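Nitrophorin Cim l NP (Cimex lectularius, PDB 2IMQ) carries nitric oxide on a heme and delivers it to the victim during feeding, which dilates the host's blood vessels. Local coordinates at residues 21-26 against 61-66. Numbering follows the deposited sequence.
Sequences APTNLE and VKNFQS. With HEM (protoporphyrin IX containing Fe), chain B.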
# COMPACT_ATOMS: atom_id res chain seq x y z
N ALA A 21 -12.75 2.65 9.28
CA ALA A 21 -12.31 3.73 8.43
C ALA A 21 -12.63 5.06 9.06
O ALA A 21 -13.73 5.26 9.66
CB ALA A 21 -12.96 3.65 7.07
N PRO A 22 -11.71 6.02 8.93
CA PRO A 22 -11.99 7.37 9.38
C PRO A 22 -13.03 8.00 8.48
O PRO A 22 -13.33 7.49 7.40
CB PRO A 22 -10.63 8.07 9.28
CG PRO A 22 -9.89 7.32 8.32
CD PRO A 22 -10.37 5.91 8.33
N THR A 23 -13.62 9.08 8.95
CA THR A 23 -14.65 9.77 8.19
C THR A 23 -14.05 10.95 7.43
O THR A 23 -14.64 11.37 6.44
CB THR A 23 -15.79 10.18 9.17
OG1 THR A 23 -16.99 10.51 8.45
CG2 THR A 23 -15.44 11.38 9.99
N ASN A 24 -12.87 11.44 7.85
CA ASN A 24 -12.15 12.49 7.15
C ASN A 24 -11.14 11.87 6.15
O ASN A 24 -10.08 11.41 6.52
CB ASN A 24 -11.58 13.56 8.13
CG ASN A 24 -10.14 13.34 8.58
OD1 ASN A 24 -9.89 12.62 9.53
ND2 ASN A 24 -9.19 13.96 7.86
N LEU A 25 -11.53 11.83 4.88
CA LEU A 25 -10.87 10.96 3.90
C LEU A 25 -10.08 11.72 2.88
O LEU A 25 -9.22 11.17 2.22
CB LEU A 25 -11.92 10.09 3.22
CG LEU A 25 -12.70 9.08 4.05
CD1 LEU A 25 -13.75 8.43 3.19
CD2 LEU A 25 -11.80 8.03 4.70
N GLU A 26 -10.36 13.00 2.70
CA GLU A 26 -9.62 13.79 1.75
C GLU A 26 -8.14 13.81 2.06
O GLU A 26 -7.33 13.66 1.17
CB GLU A 26 -10.14 15.24 1.67
CG GLU A 26 -11.45 15.37 0.93
CD GLU A 26 -11.71 16.78 0.41
OE1 GLU A 26 -11.08 17.70 0.93
OE2 GLU A 26 -12.52 16.94 -0.55
N VAL A 61 -18.48 2.13 2.39
CA VAL A 61 -19.01 2.31 1.04
C VAL A 61 -19.65 3.68 0.93
O VAL A 61 -19.38 4.44 0.05
CB VAL A 61 -20.03 1.19 0.69
CG1 VAL A 61 -20.65 1.41 -0.67
CG2 VAL A 61 -19.41 -0.15 0.69
N LYS A 62 -20.48 4.02 1.90
CA LYS A 62 -21.17 5.30 1.84
C LYS A 62 -20.22 6.47 1.75
O LYS A 62 -20.35 7.34 0.89
CB LYS A 62 -22.08 5.45 3.07
CG LYS A 62 -23.09 6.54 2.91
CD LYS A 62 -23.99 6.65 4.11
CE LYS A 62 -25.15 7.58 3.85
NZ LYS A 62 -26.11 7.03 2.81
N ASN A 63 -19.23 6.49 2.65
CA ASN A 63 -18.35 7.67 2.76
C ASN A 63 -17.33 7.79 1.66
O ASN A 63 -17.06 8.88 1.16
CB ASN A 63 -17.67 7.73 4.11
CG ASN A 63 -18.68 7.78 5.28
OD1 ASN A 63 -19.81 8.16 5.08
ND2 ASN A 63 -18.27 7.34 6.45
N PHE A 64 -16.75 6.66 1.25
CA PHE A 64 -15.84 6.71 0.12
C PHE A 64 -16.59 7.07 -1.15
O PHE A 64 -16.13 7.95 -1.92
CB PHE A 64 -15.05 5.41 -0.07
CG PHE A 64 -13.84 5.32 0.80
CD1 PHE A 64 -13.92 4.73 2.05
CD2 PHE A 64 -12.65 5.89 0.38
CE1 PHE A 64 -12.78 4.65 2.84
CE2 PHE A 64 -11.50 5.85 1.18
CZ PHE A 64 -11.58 5.23 2.40
N GLN A 65 -17.75 6.44 -1.36
CA GLN A 65 -18.49 6.68 -2.62
C GLN A 65 -19.04 8.12 -2.63
O GLN A 65 -18.94 8.79 -3.64
CB GLN A 65 -19.57 5.61 -2.87
CG GLN A 65 -19.16 4.15 -2.76
CD GLN A 65 -18.58 3.47 -3.99
OE1 GLN A 65 -17.64 3.96 -4.64
NE2 GLN A 65 -19.09 2.24 -4.26
N SER A 66 -19.54 8.61 -1.50
CA SER A 66 -19.94 10.02 -1.38
C SER A 66 -18.86 11.01 -1.80
O SER A 66 -19.11 11.90 -2.61
CB SER A 66 -20.40 10.36 0.07
OG SER A 66 -21.59 9.64 0.38
CHA HEM B . -15.15 -1.46 1.81
CHB HEM B . -11.48 1.29 3.37
CHC HEM B . -11.87 -0.69 7.74
CHD HEM B . -15.27 -3.65 6.19
C1A HEM B . -14.16 -0.52 1.83
C2A HEM B . -13.77 0.35 0.75
C3A HEM B . -12.72 1.08 1.20
C4A HEM B . -12.46 0.72 2.56
CMA HEM B . -11.99 2.16 0.42
CAA HEM B . -14.41 0.44 -0.66
CBA HEM B . -15.41 1.63 -0.52
CGA HEM B . -16.20 1.83 -1.80
O1A HEM B . -17.15 1.08 -2.03
O2A HEM B . -15.93 2.79 -2.57
C1B HEM B . -11.29 1.00 4.68
C2B HEM B . -10.32 1.63 5.54
C3B HEM B . -10.42 1.10 6.76
C4B HEM B . -11.47 0.12 6.71
CMB HEM B . -9.46 2.69 4.95
CAB HEM B . -9.61 1.40 8.01
CBB HEM B . -8.96 2.56 8.15
C1C HEM B . -12.84 -1.65 7.77
C2C HEM B . -13.19 -2.51 8.87
C3C HEM B . -14.18 -3.28 8.44
C4C HEM B . -14.39 -3.04 7.05
CMC HEM B . -12.68 -2.41 10.31
CAC HEM B . -14.93 -4.34 9.25
CBC HEM B . -14.30 -5.37 9.80
C1D HEM B . -15.50 -3.36 4.86
C2D HEM B . -16.39 -4.11 4.02
C3D HEM B . -16.38 -3.43 2.69
C4D HEM B . -15.46 -2.33 2.82
CMD HEM B . -17.22 -5.34 4.41
CAD HEM B . -17.20 -3.91 1.48
CBD HEM B . -18.65 -3.63 1.81
CGD HEM B . -19.50 -3.74 0.59
O1D HEM B . -20.75 -3.54 0.74
O2D HEM B . -18.92 -4.02 -0.50
NA HEM B . -13.37 -0.27 2.94
NB HEM B . -11.96 0.06 5.42
NC HEM B . -13.57 -2.02 6.67
ND HEM B . -14.96 -2.33 4.10
FE HEM B . -13.57 -1.05 4.83
O HOH W 1 -15.77 5.96 6.77
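L25 and the heme clamp the ring of F64 between them on one wall of the heme pocket, at an end of the beta-sandwich of this DNase I-like fold. CD1 of L25 makes a CH-pi contact, 3.7 Å from the F64 ring centroid and 2° off the ring normal; the heme methyl CMA sits over the centre of the opposite face, 3.4 Å above the plane. The second methyl of L25, CD2, reaches the far rim of the ring at F64 CZ (3.6 Å). CG of L25 lies anti to its carbonyl carbon (chi1 -64°), and the extended chi2 of 175° carries CD1 on over the aromatic face, where it also nears the backbone O of N63 (3.9 Å). A21 comes to the ring edge, CB to F64 CE1 4.4 Å, but packs more closely on the porphyrin, CB to HEM C3B 3.6 Å. A21 also touches C60, the proximal iron ligand, so loop 21-26 and helix 57-70 meet on the proximal face of the heme, the side of that cysteine. P22 extends this wall, its CD against the vinyl carbon CBB of the heme, and Y89 of strand 84-91 also touches F64. Toward the exposed T23, the joint turns polar: one water donates to P22 O and accepts from N63 ND2, 2.9 Å from each.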